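BAG family molecular chaperone regulator 4 (Arabidopsis thaliana, PDB 4HWH) binds the ATPase domain of HSP70/HSC70 chaperones through its BAG domain and probably acts as a co-chaperone in programmed cell death and stress responses. Local coordinates at residues T32-A35 / V36-D40. Sequence-based numbering, arbitrary orientation.
Sequences TQVA and VREFD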
ATOM      1  N   THR A  32      -7.832  19.830   2.332  1.00 33.72           N
ATOM      2  CA  THR A  32      -8.258  19.284   3.619  1.00 35.28           C
ATOM      3  C   THR A  32      -7.062  18.885   4.483  1.00 42.81           C
ATOM      4  O   THR A  32      -6.071  18.343   3.987  1.00 36.48           O
ATOM      5  CB  THR A  32      -9.196  18.073   3.456  1.00 46.51           C
ATOM      6  OG1 THR A  32      -8.459  16.960   2.938  1.00 62.58           O
ATOM      7  CG2 THR A  32     -10.339  18.402   2.516  1.00 45.33           C
ATOM      8  N   GLN A  33      -7.161  19.163   5.780  1.00 52.66           N
ATOM      9  CA  GLN A  33      -6.110  18.797   6.721  1.00 60.97           C
ATOM     10  C   GLN A  33      -6.264  17.338   7.136  1.00 56.56           C
ATOM     11  O   GLN A  33      -7.106  17.002   7.968  1.00 59.79           O
ATOM     12  CB  GLN A  33      -6.147  19.709   7.950  1.00 70.86           C
ATOM     13  CG  GLN A  33      -4.991  19.496   8.915  1.00 85.40           C
ATOM     14  CD  GLN A  33      -5.024  20.460  10.087  1.00 94.54           C
ATOM     15  OE1 GLN A  33      -5.897  21.324  10.170  1.00 97.10           O
ATOM     16  NE2 GLN A  33      -4.068  20.316  10.999  1.00 98.47           N
ATOM     17  N   VAL A  34      -5.447  16.475   6.540  1.00 42.06           N
ATOM     18  CA  VAL A  34      -5.526  15.040   6.780  1.00 30.03           C
ATOM     19  C   VAL A  34      -4.730  14.634   8.018  1.00 31.99           C
ATOM     20  O   VAL A  34      -3.546  14.957   8.141  1.00 31.79           O
ATOM     21  CB  VAL A  34      -5.019  14.246   5.561  1.00 29.05           C
ATOM     22  CG1 VAL A  34      -4.999  12.758   5.859  1.00 25.10           C
ATOM     23  CG2 VAL A  34      -5.884  14.540   4.340  1.00 33.12           C
ATOM     24  N   ALA A  35      -5.391  13.927   8.931  1.00 27.97           N
ATOM     25  CA  ALA A  35      -4.754  13.463  10.166  1.00 30.68           C
ATOM     26  C   ALA A  35      -3.550  12.579   9.867  1.00 28.75           C
ATOM     27  O   ALA A  35      -3.593  11.752   8.959  1.00 28.82           O
ATOM     28  CB  ALA A  35      -5.757  12.712  11.026  1.00 32.12           C
ATOM     29  N   VAL A  36      -2.479  12.746  10.635  1.00 26.67           N
ATOM     30  CA  VAL A  36      -1.271  11.960  10.416  1.00 27.88           C
ATOM     31  C   VAL A  36      -1.538  10.451  10.465  1.00 28.49           C
ATOM     32  O   VAL A  36      -0.888   9.678   9.758  1.00 23.88           O
ATOM     33  CB  VAL A  36      -0.150  12.336  11.417  1.00 37.77           C
ATOM     34  CG1 VAL A  36      -0.605  12.104  12.849  1.00 36.95           C
ATOM     35  CG2 VAL A  36       1.119  11.552  11.119  1.00 45.75           C
ATOM     36  N   ARG A  37      -2.502  10.030  11.281  1.00 27.98           N
ATOM     37  CA  ARG A  37      -2.784   8.599  11.415  1.00 26.14           C
ATOM     38  C   ARG A  37      -3.246   7.960  10.104  1.00 20.22           C
ATOM     39  O   ARG A  37      -3.058   6.764   9.900  1.00 22.51           O
ATOM     40  CB  ARG A  37      -3.797   8.315  12.532  1.00 26.96           C
ATOM     41  CG  ARG A  37      -5.233   8.689  12.201  1.00 28.19           C
ATOM     42  CD  ARG A  37      -6.214   7.903  13.061  1.00 35.01           C
ATOM     43  NE  ARG A  37      -7.592   8.337  12.846  1.00 36.15           N
ATOM     44  CZ  ARG A  37      -8.231   9.193  13.634  1.00 36.37           C
ATOM     45  NH1 ARG A  37      -7.618   9.701  14.695  1.00 38.37           N
ATOM     46  NH2 ARG A  37      -9.483   9.538  13.365  1.00 38.21           N
ATOM     47  N   GLU A  38      -3.852   8.750   9.220  1.00 21.93           N
ATOM     48  CA  GLU A  38      -4.280   8.224   7.926  1.00 27.48           C
ATOM     49  C   GLU A  38      -3.067   7.731   7.145  1.00 29.93           C
ATOM     50  O   GLU A  38      -3.074   6.630   6.598  1.00 20.85           O
ATOM     51  CB  GLU A  38      -5.020   9.279   7.097  1.00 25.80           C
ATOM     52  CG  GLU A  38      -6.139   9.997   7.815  1.00 31.41           C
ATOM     53  CD  GLU A  38      -7.133   9.049   8.452  1.00 33.65           C
ATOM     54  OE1 GLU A  38      -7.424   7.985   7.869  1.00 38.35           O
ATOM     55  OE2 GLU A  38      -7.630   9.380   9.543  1.00 31.95           O
ATOM     56  N   PHE A  39      -2.029   8.559   7.086  1.00 22.08           N
ATOM     57  CA  PHE A  39      -0.817   8.197   6.361  1.00 23.70           C
ATOM     58  C   PHE A  39      -0.117   7.024   7.035  1.00 23.13           C
ATOM     59  O   PHE A  39       0.366   6.108   6.371  1.00 19.29           O
ATOM     60  CB  PHE A  39       0.133   9.391   6.269  1.00 26.74           C
ATOM     61  CG  PHE A  39      -0.498  10.620   5.689  1.00 26.40           C
ATOM     62  CD1 PHE A  39      -1.062  10.593   4.424  1.00 32.34           C
ATOM     63  CD2 PHE A  39      -0.527  11.804   6.406  1.00 28.10           C
ATOM     64  CE1 PHE A  39      -1.647  11.724   3.883  1.00 32.89           C
ATOM     65  CE2 PHE A  39      -1.111  12.939   5.872  1.00 32.43           C
ATOM     66  CZ  PHE A  39      -1.673  12.897   4.607  1.00 29.08           C
ATOM     67  N   ASP A  40      -0.070   7.051   8.363  1.00 20.79           N
ATOM     68  CA  ASP A  40       0.616   6.003   9.103  1.00 23.37           C
ATOM     69  C   ASP A  40      -0.122   4.670   9.036  1.00 19.79           C
ATOM     70  O   ASP A  40       0.503   3.620   8.904  1.00 23.08           O
ATOM     71  CB  ASP A  40       0.863   6.437  10.549  1.00 24.15           C
ATOM     72  CG  ASP A  40       1.966   7.472  10.657  1.00 28.63           C
ATOM     73  OD1 ASP A  40       2.736   7.614   9.686  1.00 33.96           O
ATOM     74  OD2 ASP A  40       2.069   8.137  11.703  1.00 32.71           O
TER
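V34 touches both E38 and F39 where the loop after helix 3-29 runs into helix 36-54. Its CG1 methyl does most of the work. CG1 lies anti to the backbone N (chi1 175°), which carries it forward between the two helical side chains. It comes within 3.6 Å of CZ of F39 and equally within 3.6 Å of CG of E38. CB of V34 adds a second contact to the same ring carbon, at 3.7 Å. CG1 approaches the F39 ring obliquely, near CZ.

A35 joins the segments through its backbone. Its carbonyl O accepts a hydrogen bond from N of E38, 3.0 Å long. The N-H...O angle of 146° is moderately bent. The donor sits about 50° above the carbonyl plane. This bond runs from A35 to the residue three on, at the turn where the chain enters helix 36-54. N of D40 bonds to O of V36, the regular i to i+4 helical pattern.

The E38 side chain folds back beside this link. Its CG, beside the backbone N and anti to the carbonyl carbon, packs 3.3 Å from O of A35. The bend at chi2 then turns the carboxylate, whose OE2 lies 4.1 Å from CB of A35. OE2 of E38 also lies 3.5 Å from NE of R37. That pair is a salt bridge by charge alone, because no N-H points at the oxygen.

Behind the contact, V34 also packs on L24, A27 and V28 of helix 3-29. F39 is buried against V80, L83 and K84 of helix 63-86. The V34-F39 contact therefore lies between helices 3-29 and 63-86, at one end of the three-helix bundle of the BAG domain. Its chemistry is mixed: apolar packing holds the inner side, one backbone bond fixes the turn, and the charged groups lie toward the surface.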